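Mandelate racemase/muconate lactonizing enzyme (Roseovarius nubinhibens, PDB 2QDD) is a magnesium-binding member of the enolase superfamily, probably an enzyme of the mandelate racemase/muconate lactonizing type, whose substrate and reaction are not established. Local coordinates at residues R7-H12 / Y37-T42; L33-L38 / E51-G56; A178-I183 / N211-R216; R199-A204 / D217-P222. All coordinates share one frame; numbering follows the deposited sequence.

Contact 1. Residues R7-H12 / Y37-T42; sequences RLTVFH and YLRIDT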
# COMPACT_ATOMS: atom_id res chain seq x y z
N ARG A 7 -28.18 -22.91 -38.62
CA ARG A 7 -29.46 -22.72 -37.94
C ARG A 7 -29.25 -22.66 -36.42
O ARG A 7 -28.48 -23.45 -35.86
CB ARG A 7 -30.40 -23.88 -38.28
CG ARG A 7 -31.86 -23.50 -38.45
CD ARG A 7 -32.50 -24.20 -39.66
NE ARG A 7 -31.91 -25.51 -39.94
CZ ARG A 7 -31.31 -25.85 -41.08
NH1 ARG A 7 -30.81 -27.07 -41.22
NH2 ARG A 7 -31.22 -24.99 -42.08
N LEU A 8 -29.94 -21.73 -35.76
CA LEU A 8 -30.08 -21.75 -34.31
C LEU A 8 -31.54 -21.93 -33.93
O LEU A 8 -32.40 -21.18 -34.38
CB LEU A 8 -29.52 -20.47 -33.70
CG LEU A 8 -28.14 -19.99 -34.17
CD1 LEU A 8 -27.90 -18.58 -33.74
CD2 LEU A 8 -27.05 -20.87 -33.65
N THR A 9 -31.81 -22.93 -33.09
CA THR A 9 -33.17 -23.21 -32.66
C THR A 9 -33.26 -23.17 -31.14
O THR A 9 -32.47 -23.80 -30.44
CB THR A 9 -33.66 -24.59 -33.18
OG1 THR A 9 -33.33 -24.73 -34.57
CG2 THR A 9 -35.17 -24.74 -33.01
N VAL A 10 -34.25 -22.42 -30.66
CA VAL A 10 -34.41 -22.12 -29.25
C VAL A 10 -35.65 -22.87 -28.73
O VAL A 10 -36.71 -22.81 -29.35
CB VAL A 10 -34.56 -20.59 -29.04
CG1 VAL A 10 -34.75 -20.24 -27.57
CG2 VAL A 10 -33.36 -19.86 -29.60
N PHE A 11 -35.50 -23.57 -27.62
CA PHE A 11 -36.60 -24.26 -26.96
C PHE A 11 -36.76 -23.70 -25.56
O PHE A 11 -35.80 -23.19 -24.98
CB PHE A 11 -36.31 -25.77 -26.86
CG PHE A 11 -36.18 -26.45 -28.20
CD1 PHE A 11 -37.27 -27.09 -28.77
CD2 PHE A 11 -34.96 -26.46 -28.88
CE1 PHE A 11 -37.15 -27.73 -30.01
CE2 PHE A 11 -34.84 -27.09 -30.11
CZ PHE A 11 -35.94 -27.73 -30.68
N HIS A 12 -37.97 -23.79 -25.02
CA HIS A 12 -38.23 -23.34 -23.65
C HIS A 12 -38.82 -24.47 -22.81
O HIS A 12 -39.76 -25.15 -23.22
CB HIS A 12 -39.13 -22.09 -23.65
CG HIS A 12 -39.80 -21.83 -22.34
ND1 HIS A 12 -41.17 -21.87 -22.18
CD2 HIS A 12 -39.29 -21.54 -21.12
CE1 HIS A 12 -41.47 -21.61 -20.92
NE2 HIS A 12 -40.35 -21.40 -20.26
N TYR A 37 -33.09 -24.44 -23.85
CA TYR A 37 -32.22 -25.28 -24.69
C TYR A 37 -31.96 -24.59 -26.02
O TYR A 37 -32.86 -24.02 -26.63
CB TYR A 37 -32.87 -26.64 -24.96
CG TYR A 37 -32.63 -27.71 -23.91
CD1 TYR A 37 -32.59 -29.05 -24.27
CD2 TYR A 37 -32.46 -27.38 -22.56
CE1 TYR A 37 -32.38 -30.05 -23.32
CE2 TYR A 37 -32.25 -28.37 -21.60
CZ TYR A 37 -32.21 -29.70 -21.99
OH TYR A 37 -32.00 -30.68 -21.05
N LEU A 38 -30.71 -24.66 -26.47
CA LEU A 38 -30.34 -24.13 -27.77
C LEU A 38 -29.72 -25.23 -28.62
O LEU A 38 -28.86 -25.98 -28.15
CB LEU A 38 -29.37 -22.96 -27.60
CG LEU A 38 -28.71 -22.38 -28.86
CD1 LEU A 38 -29.67 -21.56 -29.71
CD2 LEU A 38 -27.52 -21.56 -28.45
N ARG A 39 -30.19 -25.34 -29.86
CA ARG A 39 -29.62 -26.27 -30.84
C ARG A 39 -28.91 -25.47 -31.91
O ARG A 39 -29.51 -24.57 -32.51
CB ARG A 39 -30.71 -27.15 -31.46
CG ARG A 39 -30.22 -28.04 -32.60
CD ARG A 39 -31.31 -28.91 -33.19
NE ARG A 39 -32.29 -28.15 -33.96
CZ ARG A 39 -33.54 -28.54 -34.17
NH1 ARG A 39 -33.99 -29.68 -33.66
NH2 ARG A 39 -34.35 -27.77 -34.89
N ILE A 40 -27.65 -25.78 -32.15
CA ILE A 40 -26.89 -25.17 -33.24
C ILE A 40 -26.64 -26.20 -34.34
O ILE A 40 -25.95 -27.21 -34.12
CB ILE A 40 -25.52 -24.59 -32.76
CG1 ILE A 40 -25.73 -23.58 -31.62
CG2 ILE A 40 -24.76 -23.97 -33.93
CD1 ILE A 40 -24.52 -22.69 -31.34
N ASP A 41 -27.18 -25.93 -35.52
CA ASP A 41 -26.94 -26.77 -36.69
C ASP A 41 -25.86 -26.16 -37.56
O ASP A 41 -25.75 -24.94 -37.65
CB ASP A 41 -28.23 -26.95 -37.51
CG ASP A 41 -29.27 -27.77 -36.79
OD1 ASP A 41 -30.42 -27.31 -36.65
OD2 ASP A 41 -28.95 -28.90 -36.35
N THR A 42 -25.07 -27.03 -38.18
CA THR A 42 -24.06 -26.60 -39.15
C THR A 42 -24.36 -27.17 -40.53
O THR A 42 -25.24 -28.02 -40.69
CB THR A 42 -22.65 -27.04 -38.74
OG1 THR A 42 -22.61 -28.47 -38.67
CG2 THR A 42 -22.25 -26.45 -37.39
O HOH W 1 -30.87 -25.25 -35.05
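Residues 7-12 and 37-42 run antiparallel as neighbouring strands, their axes 4.8 Å apart at closest approach and their directions 164° apart, with Arg-7/Asp-41, Thr-9/Arg-39 and Phe-11/Tyr-37 as hydrogen-bonded pairs and Leu-8/Ile-40 and Val-10/Leu-38 as non-hydrogen-bonded ones. They form part of the beta hairpin in the antiparallel sheet of the N-terminal capping domain of the enolase superfamily. Both backbone bonds of the Thr-9/Arg-39 pair are nearly straight; at the Arg-7 end, the bond from Arg-7 N to Asp-41 O is weak. Leu-8, Val-10, Leu-38 and Ile-40 share one face, which helices 64-78 and 101-119 cover. There Leu-8 lies alongside Ile-40, its CD2 branch resting on Ile-40 CG1 at 3.6 Å, while CD1 of Leu-38 reaches Leu-8 CB and Val-10 CG2. The other face mixes polar Thr-9, Arg-39 and Asp-41 with the rings of Phe-11 and Tyr-37. Arg-39 keeps CG anti to the backbone N (chi1 174°) and bends at chi3, which carries its guanidinium alongside Thr-9; NH2 gives a hydrogen bond of 3.2 Å to Thr-9 OG1, which lies somewhat out of the guanidinium plane. CZ of Phe-11 sits over one guanidinium face, off-centre, with the ring nearly perpendicular to it. Along its own strand, Arg-39 NE makes a salt bridge of 3.4 Å to Asp-41 OD1, and Asp-41 OD2 is held by Thr-47. A water bridges the two strands, 2.6 Å from Thr-9 OG1 and 2.6 Å from Asp-41 OD1.

Contact 2. Residues L33-L38 / E51-G56; sequences LDSTYL and EGCPWG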
# COMPACT_ATOMS: atom_id res chain seq x y z
N LEU A 33 -38.29 -23.62 -12.81
CA LEU A 33 -37.19 -22.96 -13.50
C LEU A 33 -37.51 -22.76 -14.97
O LEU A 33 -38.11 -23.63 -15.61
CB LEU A 33 -35.89 -23.76 -13.33
CG LEU A 33 -35.27 -23.88 -11.94
CD1 LEU A 33 -33.95 -24.62 -12.03
CD2 LEU A 33 -35.06 -22.53 -11.27
N ASP A 34 -37.10 -21.62 -15.50
CA ASP A 34 -37.25 -21.29 -16.91
C ASP A 34 -35.93 -21.63 -17.60
O ASP A 34 -34.97 -20.84 -17.57
CB ASP A 34 -37.59 -19.80 -17.05
CG ASP A 34 -37.75 -19.33 -18.50
OD1 ASP A 34 -38.48 -18.33 -18.71
OD2 ASP A 34 -37.15 -19.91 -19.43
N SER A 35 -35.88 -22.81 -18.20
CA SER A 35 -34.70 -23.27 -18.91
C SER A 35 -34.80 -23.00 -20.40
O SER A 35 -35.87 -23.12 -20.99
CB SER A 35 -34.48 -24.76 -18.67
OG SER A 35 -33.25 -25.19 -19.25
N THR A 36 -33.67 -22.64 -21.00
CA THR A 36 -33.56 -22.52 -22.44
C THR A 36 -32.60 -23.60 -22.93
O THR A 36 -31.47 -23.69 -22.46
CB THR A 36 -33.02 -21.12 -22.82
OG1 THR A 36 -33.90 -20.12 -22.31
CG2 THR A 36 -32.92 -20.97 -24.32
N TYR A 37 -33.09 -24.44 -23.85
CA TYR A 37 -32.22 -25.28 -24.69
C TYR A 37 -31.96 -24.59 -26.02
O TYR A 37 -32.86 -24.02 -26.63
CB TYR A 37 -32.87 -26.64 -24.96
CG TYR A 37 -32.63 -27.71 -23.91
CD1 TYR A 37 -32.59 -29.05 -24.27
CD2 TYR A 37 -32.46 -27.38 -22.56
CE1 TYR A 37 -32.38 -30.05 -23.32
CE2 TYR A 37 -32.25 -28.37 -21.60
CZ TYR A 37 -32.21 -29.70 -21.99
OH TYR A 37 -32.00 -30.68 -21.05
N LEU A 38 -30.71 -24.66 -26.47
CA LEU A 38 -30.34 -24.13 -27.77
C LEU A 38 -29.72 -25.23 -28.62
O LEU A 38 -28.86 -25.98 -28.15
CB LEU A 38 -29.37 -22.96 -27.60
CG LEU A 38 -28.71 -22.38 -28.86
CD1 LEU A 38 -29.67 -21.56 -29.71
CD2 LEU A 38 -27.52 -21.56 -28.45
N GLU A 51 -27.47 -25.44 -22.82
CA GLU A 51 -28.53 -25.06 -21.88
C GLU A 51 -28.17 -23.81 -21.08
O GLU A 51 -27.08 -23.72 -20.51
CB GLU A 51 -28.85 -26.20 -20.92
CG GLU A 51 -30.00 -25.88 -19.95
CD GLU A 51 -30.30 -27.00 -18.98
OE1 GLU A 51 -29.57 -28.02 -19.00
OE2 GLU A 51 -31.26 -26.86 -18.20
N GLY A 52 -29.08 -22.85 -21.03
CA GLY A 52 -29.01 -21.78 -20.04
C GLY A 52 -30.22 -21.80 -19.13
O GLY A 52 -31.35 -21.57 -19.57
N CYS A 53 -30.00 -22.09 -17.86
CA CYS A 53 -31.08 -22.08 -16.88
C CYS A 53 -30.72 -21.32 -15.59
O CYS A 53 -30.15 -21.90 -14.67
CB CYS A 53 -31.54 -23.50 -16.59
SG CYS A 53 -32.94 -23.57 -15.47
N PRO A 54 -31.04 -20.01 -15.54
CA PRO A 54 -30.89 -19.19 -14.34
C PRO A 54 -31.71 -19.69 -13.16
O PRO A 54 -32.81 -20.23 -13.36
CB PRO A 54 -31.40 -17.81 -14.79
CG PRO A 54 -31.23 -17.82 -16.28
CD PRO A 54 -31.56 -19.22 -16.67
N TRP A 55 -31.20 -19.53 -11.95
CA TRP A 55 -31.93 -19.93 -10.74
C TRP A 55 -33.01 -18.91 -10.37
O TRP A 55 -32.83 -18.11 -9.45
CB TRP A 55 -30.98 -20.18 -9.57
CG TRP A 55 -31.63 -20.88 -8.42
CD1 TRP A 55 -32.09 -20.31 -7.26
CD2 TRP A 55 -31.90 -22.29 -8.31
NE1 TRP A 55 -32.63 -21.28 -6.44
CE2 TRP A 55 -32.52 -22.50 -7.06
CE3 TRP A 55 -31.67 -23.39 -9.15
CZ2 TRP A 55 -32.93 -23.76 -6.63
CZ3 TRP A 55 -32.07 -24.65 -8.72
CH2 TRP A 55 -32.69 -24.83 -7.47
N GLY A 56 -34.12 -18.94 -11.10
CA GLY A 56 -35.06 -17.82 -11.10
C GLY A 56 -34.46 -16.56 -11.72
O GLY A 56 -33.49 -16.63 -12.47
O HOH W 2 -33.52 -19.79 -19.66
O HOH W 3 -35.03 -19.70 -14.85
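Ser-35 OG donates a 2.8 Å hydrogen bond to Glu-51 OE2, meeting that oxygen on its anti side and somewhat out of the carboxylate plane, within the second beta hairpin of the N-terminal capping domain, strands 29-42 and 47-52. The extended Glu-51 chain, with CG anti to the backbone N (chi1 -178°), runs past the Ser-35 hydroxyl, and its other oxygen, OE1, is bound by Thr-299 and the backbone N of Ala-302. This buried carboxylate thus ties the hairpin to the start of helix 300-311. Glu-51 CD packs 3.5 Å from Tyr-37 CE2, and Glu-51 OE2 lies at the edge of that ring. Thr-36 and Gly-52 form a hydrogen-bonded antiparallel pair, with N-to-O distances of 2.9 Å both from Thr-36 N to Gly-52 O and from Gly-52 N to Thr-36 O. Beyond it the second strand ends and waters take over. One accepts from Thr-36 OG1 and donates to the carbonyls of Asp-34 and Gly-52; another links Asp-34 N to Pro-54 O. Outermost, Leu-33 packs against both Cys-53 and Trp-55, its CB 3.6 Å from Cys-53 SG. Trp-55, at the centre of an inverse gamma turn, bonds through NE1 to Tyr-21; its side chain is about 9 Å from that of Glu-244, a magnesium ligand, though no metal is bound to this chain. Leu-33 CD2 stands 4.1 Å above one face of the Trp-55 indole, toward its rim.

Contact 3. Residues A178-I183 / N211-R216; sequences ARIEAI and NSVRAR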
# COMPACT_ATOMS: atom_id res chain seq x y z
N ALA A 178 -25.14 -21.22 16.99
CA ALA A 178 -25.62 -22.53 17.45
C ALA A 178 -25.75 -23.57 16.33
O ALA A 178 -25.54 -24.76 16.57
CB ALA A 178 -26.94 -22.39 18.20
N ARG A 179 -26.10 -23.12 15.13
CA ARG A 179 -26.10 -23.96 13.93
C ARG A 179 -24.69 -24.43 13.56
O ARG A 179 -24.46 -25.63 13.38
CB ARG A 179 -26.70 -23.22 12.74
CG ARG A 179 -28.21 -23.31 12.65
CD ARG A 179 -28.73 -22.31 11.64
NE ARG A 179 -30.11 -21.92 11.93
CZ ARG A 179 -30.69 -20.82 11.46
NH1 ARG A 179 -30.04 -19.99 10.66
NH2 ARG A 179 -31.95 -20.56 11.78
N ILE A 180 -23.77 -23.48 13.44
CA ILE A 180 -22.40 -23.76 13.04
C ILE A 180 -21.73 -24.73 14.01
O ILE A 180 -21.14 -25.73 13.59
CB ILE A 180 -21.57 -22.46 12.85
CG1 ILE A 180 -21.97 -21.74 11.55
CG2 ILE A 180 -20.09 -22.75 12.80
CD1 ILE A 180 -21.64 -20.27 11.54
N GLU A 181 -21.86 -24.46 15.31
CA GLU A 181 -21.16 -25.25 16.33
C GLU A 181 -21.70 -26.67 16.51
O GLU A 181 -20.95 -27.58 16.86
CB GLU A 181 -21.11 -24.52 17.68
CG GLU A 181 -20.29 -23.23 17.67
CD GLU A 181 -18.78 -23.44 17.84
OE1 GLU A 181 -18.21 -22.84 18.77
OE2 GLU A 181 -18.16 -24.17 17.03
N ALA A 182 -23.00 -26.86 16.25
CA ALA A 182 -23.60 -28.20 16.28
C ALA A 182 -23.19 -29.03 15.07
O ALA A 182 -22.78 -30.19 15.22
CB ALA A 182 -25.12 -28.11 16.39
N ILE A 183 -23.31 -28.44 13.88
CA ILE A 183 -23.05 -29.12 12.61
C ILE A 183 -21.58 -29.52 12.45
O ILE A 183 -21.27 -30.63 11.99
CB ILE A 183 -23.53 -28.25 11.41
CG1 ILE A 183 -25.06 -28.25 11.31
CG2 ILE A 183 -22.94 -28.72 10.10
CD1 ILE A 183 -25.61 -27.22 10.36
N ASN A 211 -16.15 -14.88 14.58
CA ASN A 211 -15.26 -14.74 15.73
C ASN A 211 -15.84 -15.23 17.06
O ASN A 211 -15.20 -15.11 18.10
CB ASN A 211 -14.73 -13.31 15.84
CG ASN A 211 -13.80 -12.94 14.69
OD1 ASN A 211 -13.19 -13.80 14.07
ND2 ASN A 211 -13.68 -11.64 14.41
N SER A 212 -17.05 -15.80 17.01
CA SER A 212 -17.67 -16.42 18.19
C SER A 212 -17.57 -17.94 18.18
O SER A 212 -17.98 -18.61 19.13
CB SER A 212 -19.14 -16.01 18.28
OG SER A 212 -19.27 -14.61 18.33
N VAL A 213 -16.99 -18.47 17.11
CA VAL A 213 -17.19 -19.86 16.69
C VAL A 213 -15.83 -20.56 16.61
O VAL A 213 -14.84 -19.96 16.18
CB VAL A 213 -18.00 -19.88 15.35
CG1 VAL A 213 -17.32 -20.63 14.23
CG2 VAL A 213 -19.42 -20.34 15.57
N ARG A 214 -15.77 -21.81 17.08
CA ARG A 214 -14.53 -22.59 17.05
C ARG A 214 -14.28 -23.26 15.70
O ARG A 214 -13.15 -23.62 15.37
CB ARG A 214 -14.52 -23.63 18.16
CG ARG A 214 -14.03 -23.12 19.51
CD ARG A 214 -14.10 -24.23 20.56
NE ARG A 214 -15.43 -24.34 21.17
CZ ARG A 214 -16.35 -25.24 20.85
NH1 ARG A 214 -16.11 -26.16 19.91
NH2 ARG A 214 -17.53 -25.24 21.46
N ALA A 215 -15.36 -23.43 14.94
CA ALA A 215 -15.33 -24.11 13.65
C ALA A 215 -14.53 -23.36 12.58
O ALA A 215 -14.70 -22.15 12.40
CB ALA A 215 -16.74 -24.34 13.16
N ARG A 216 -13.68 -24.11 11.88
CA ARG A 216 -12.82 -23.55 10.85
C ARG A 216 -13.16 -24.13 9.49
O ARG A 216 -12.29 -24.25 8.63
CB ARG A 216 -11.34 -23.81 11.18
CG ARG A 216 -10.88 -23.23 12.50
CD ARG A 216 -11.01 -21.72 12.51
NE ARG A 216 -10.60 -21.15 13.79
CZ ARG A 216 -11.42 -20.52 14.63
NH1 ARG A 216 -10.96 -20.03 15.77
NH2 ARG A 216 -12.71 -20.40 14.34
O HOH W 4 -20.12 -21.05 20.27
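The carboxylate of Glu-181 receives the backbone N-H of Arg-214: OE1 is 3.1 Å from Arg-214 N and nearly in line with the N-H, though the donor stands above the carboxylate plane, while the bond from the same nitrogen to OE2 is weak. OE1 also lies over the centre of one face of the Arg-214 guanidinium; its 3.7 Å approach to NH2 is a long salt bridge of charge alone, with no N-H aimed at it. The Glu-181 chain bends at chi2 (-82°), which brings its carboxylate across to the loop, and Glu-181 CG packs on Val-213 CG2. A water donates to OE1 and, weakly, to Ser-212 O. Deeper in, Ile-180 CG2 touches both Val-213 CG2 and Ala-215 CB, each at 3.7 Å, and Ile-180 continues inward to Phe-195 of strand 192-196. The loop is braced by Arg-216, whose NH2 is bonded to Val-213 O at 2.8 Å and to Ala-215 O; its NE binds Asn-211 O of a neighbouring subunit. The contact thus packs helix 173-185 against the loop that joins helix 203-210 to strand 218-220, on the outer layer of the beta/alpha barrel of the C-terminal domain.

Contact 4. Residues R199-A204 / D217-P222; sequences RAWTPA and DWIEQP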
# COMPACT_ATOMS: atom_id res chain seq x y z
N ARG A 199 -24.93 -14.62 0.79
CA ARG A 199 -24.95 -13.15 0.85
C ARG A 199 -25.85 -12.52 1.92
O ARG A 199 -26.10 -11.31 1.89
CB ARG A 199 -25.20 -12.52 -0.53
CG ARG A 199 -24.26 -13.01 -1.62
CD ARG A 199 -24.68 -12.52 -2.98
NE ARG A 199 -25.75 -13.35 -3.53
CZ ARG A 199 -26.28 -13.21 -4.74
NH1 ARG A 199 -27.25 -14.03 -5.13
NH2 ARG A 199 -25.85 -12.26 -5.56
N ALA A 200 -26.32 -13.33 2.86
CA ALA A 200 -27.31 -12.89 3.85
C ALA A 200 -26.73 -12.07 5.01
O ALA A 200 -27.48 -11.47 5.78
CB ALA A 200 -28.11 -14.08 4.37
N TRP A 201 -25.41 -12.05 5.14
CA TRP A 201 -24.75 -11.26 6.17
C TRP A 201 -24.31 -9.88 5.68
O TRP A 201 -24.01 -9.69 4.49
CB TRP A 201 -23.56 -12.02 6.76
CG TRP A 201 -23.95 -13.20 7.59
CD1 TRP A 201 -25.18 -13.44 8.17
CD2 TRP A 201 -23.11 -14.30 7.97
NE1 TRP A 201 -25.14 -14.62 8.87
CE2 TRP A 201 -23.89 -15.17 8.76
CE3 TRP A 201 -21.78 -14.64 7.70
CZ2 TRP A 201 -23.38 -16.36 9.29
CZ3 TRP A 201 -21.27 -15.82 8.24
CH2 TRP A 201 -22.07 -16.66 9.02
N THR A 202 -24.30 -8.91 6.59
CA THR A 202 -23.45 -7.72 6.45
C THR A 202 -22.10 -8.04 7.09
O THR A 202 -22.00 -9.02 7.84
CB THR A 202 -24.10 -6.50 7.14
OG1 THR A 202 -24.56 -6.87 8.45
CG2 THR A 202 -25.27 -5.95 6.31
N PRO A 203 -21.04 -7.26 6.77
CA PRO A 203 -19.73 -7.48 7.42
C PRO A 203 -19.77 -7.58 8.94
O PRO A 203 -19.07 -8.42 9.50
CB PRO A 203 -18.91 -6.27 6.97
CG PRO A 203 -19.47 -5.91 5.66
CD PRO A 203 -20.95 -6.17 5.77
N ALA A 204 -20.60 -6.76 9.59
CA ALA A 204 -20.75 -6.75 11.04
C ALA A 204 -21.22 -8.08 11.63
O ALA A 204 -20.67 -8.55 12.62
CB ALA A 204 -21.71 -5.66 11.44
N ASP A 217 -14.42 -24.49 9.30
CA ASP A 217 -14.92 -24.95 8.00
C ASP A 217 -15.04 -23.79 7.01
O ASP A 217 -15.13 -22.63 7.42
CB ASP A 217 -16.27 -25.64 8.17
CG ASP A 217 -16.25 -26.68 9.27
OD1 ASP A 217 -16.60 -26.33 10.41
OD2 ASP A 217 -15.85 -27.83 9.00
N TRP A 218 -15.03 -24.13 5.72
CA TRP A 218 -15.35 -23.21 4.62
C TRP A 218 -16.56 -22.33 4.89
O TRP A 218 -17.60 -22.81 5.36
CB TRP A 218 -15.64 -24.00 3.35
CG TRP A 218 -14.44 -24.44 2.56
CD1 TRP A 218 -13.98 -25.71 2.41
CD2 TRP A 218 -13.58 -23.60 1.78
NE1 TRP A 218 -12.88 -25.73 1.60
CE2 TRP A 218 -12.61 -24.45 1.19
CE3 TRP A 218 -13.53 -22.23 1.52
CZ2 TRP A 218 -11.60 -23.96 0.36
CZ3 TRP A 218 -12.52 -21.74 0.70
CH2 TRP A 218 -11.57 -22.61 0.13
N ILE A 219 -16.43 -21.05 4.59
CA ILE A 219 -17.55 -20.12 4.57
C ILE A 219 -17.73 -19.62 3.15
O ILE A 219 -16.82 -19.01 2.58
CB ILE A 219 -17.35 -18.91 5.52
CG1 ILE A 219 -17.02 -19.38 6.95
CG2 ILE A 219 -18.57 -17.99 5.50
CD1 ILE A 219 -18.05 -20.33 7.59
N GLU A 220 -18.90 -19.89 2.57
CA GLU A 220 -19.17 -19.50 1.20
C GLU A 220 -19.89 -18.17 1.17
O GLU A 220 -20.96 -18.01 1.78
CB GLU A 220 -19.98 -20.59 0.48
CG GLU A 220 -20.08 -20.39 -1.03
CD GLU A 220 -21.11 -21.31 -1.68
OE1 GLU A 220 -21.24 -22.48 -1.24
OE2 GLU A 220 -21.78 -20.86 -2.64
N GLN A 221 -19.27 -17.22 0.46
CA GLN A 221 -19.83 -15.90 0.12
C GLN A 221 -20.71 -15.26 1.21
O GLN A 221 -21.94 -15.22 1.09
CB GLN A 221 -20.53 -15.95 -1.25
CG GLN A 221 -20.97 -14.59 -1.80
CD GLN A 221 -19.95 -13.90 -2.66
OE1 GLN A 221 -19.35 -14.51 -3.54
NE2 GLN A 221 -19.76 -12.61 -2.43
N PRO A 222 -20.08 -14.79 2.31
CA PRO A 222 -20.88 -14.31 3.43
C PRO A 222 -21.64 -13.01 3.12
O PRO A 222 -22.74 -12.80 3.64
CB PRO A 222 -19.85 -14.12 4.55
CG PRO A 222 -18.55 -13.92 3.86
CD PRO A 222 -18.63 -14.68 2.57
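Two loops at the C-terminal ends of neighbouring barrel strands meet here, within the beta-alpha-beta unit of strand 192-196, helix 203-210 and strand 218-220. Two backbone hydrogen bonds join them: Arg-199 N to Gln-221 O at 3.1 Å and Trp-201 N to Pro-222 O at 3.2 Å. Each nitrogen approaches almost in line with the carbonyl bond, at C=O...N angles of 171° and 174°. Trp-201 CB also lies close to Pro-222 O, at 3.3 Å. With CG beside its backbone N (chi1 -70°), Trp-201 turns its indole across the proline at about a right angle, with Pro-222 CB 3.7 Å from Trp-201 CE3. The same ring extends to Ile-219, with Trp-201 CZ3 4.4 Å from Ile-219 CG2, and its NE1 is bonded to Asp-176, linking this loop to helix 173-185. On the other flank, the aliphatic parts of Arg-199 and Gln-221 touch, CG to CG at 3.7 Å, before their polar ends diverge: Arg-199 NH1 goes to the carbonyl of Tyr-59, while Gln-221 OE1 takes the backbone N-H of Asp-243 and its NE2 binds Cys-223 O. Between Ile-219 and Gln-221, Glu-220 faces the barrel interior; it is a magnesium ligand, forms a salt bridge with Lys-265 and lies close to Asp-196 and Asp-243, two other ligands. No metal is bound to this chain; a bound cation would probably offset the like charges of these acidic groups. Acidic ligands at the ends of successive strands are characteristic of the enolase-superfamily metal site in a modified TIM barrel.

In the fold
From the N terminus, contact 1 closes the first hairpin by returning strand 29-42 to strand 5-22, and contact 2 closes the next by bringing 51-56 back to 33-38. The two touch, share Tyr-37 and Leu-38, and fix three neighbouring strands of the capping-domain sheet. Contacts 3 and 4 follow much later, in the barrel domain. They cross: 199-204 lies between the halves of contact 3, and its partner 217-222 directly follows 211-216, so the contacts flank strand 218-220, contact 3 at the loop before it and contact 4 at its metal-site end. Contact 2 comes nearest to the barrel pair, with its closest atoms about 8 Å from contact 4, whereas the centres of contacts 1 and 3 are about 48 Å apart.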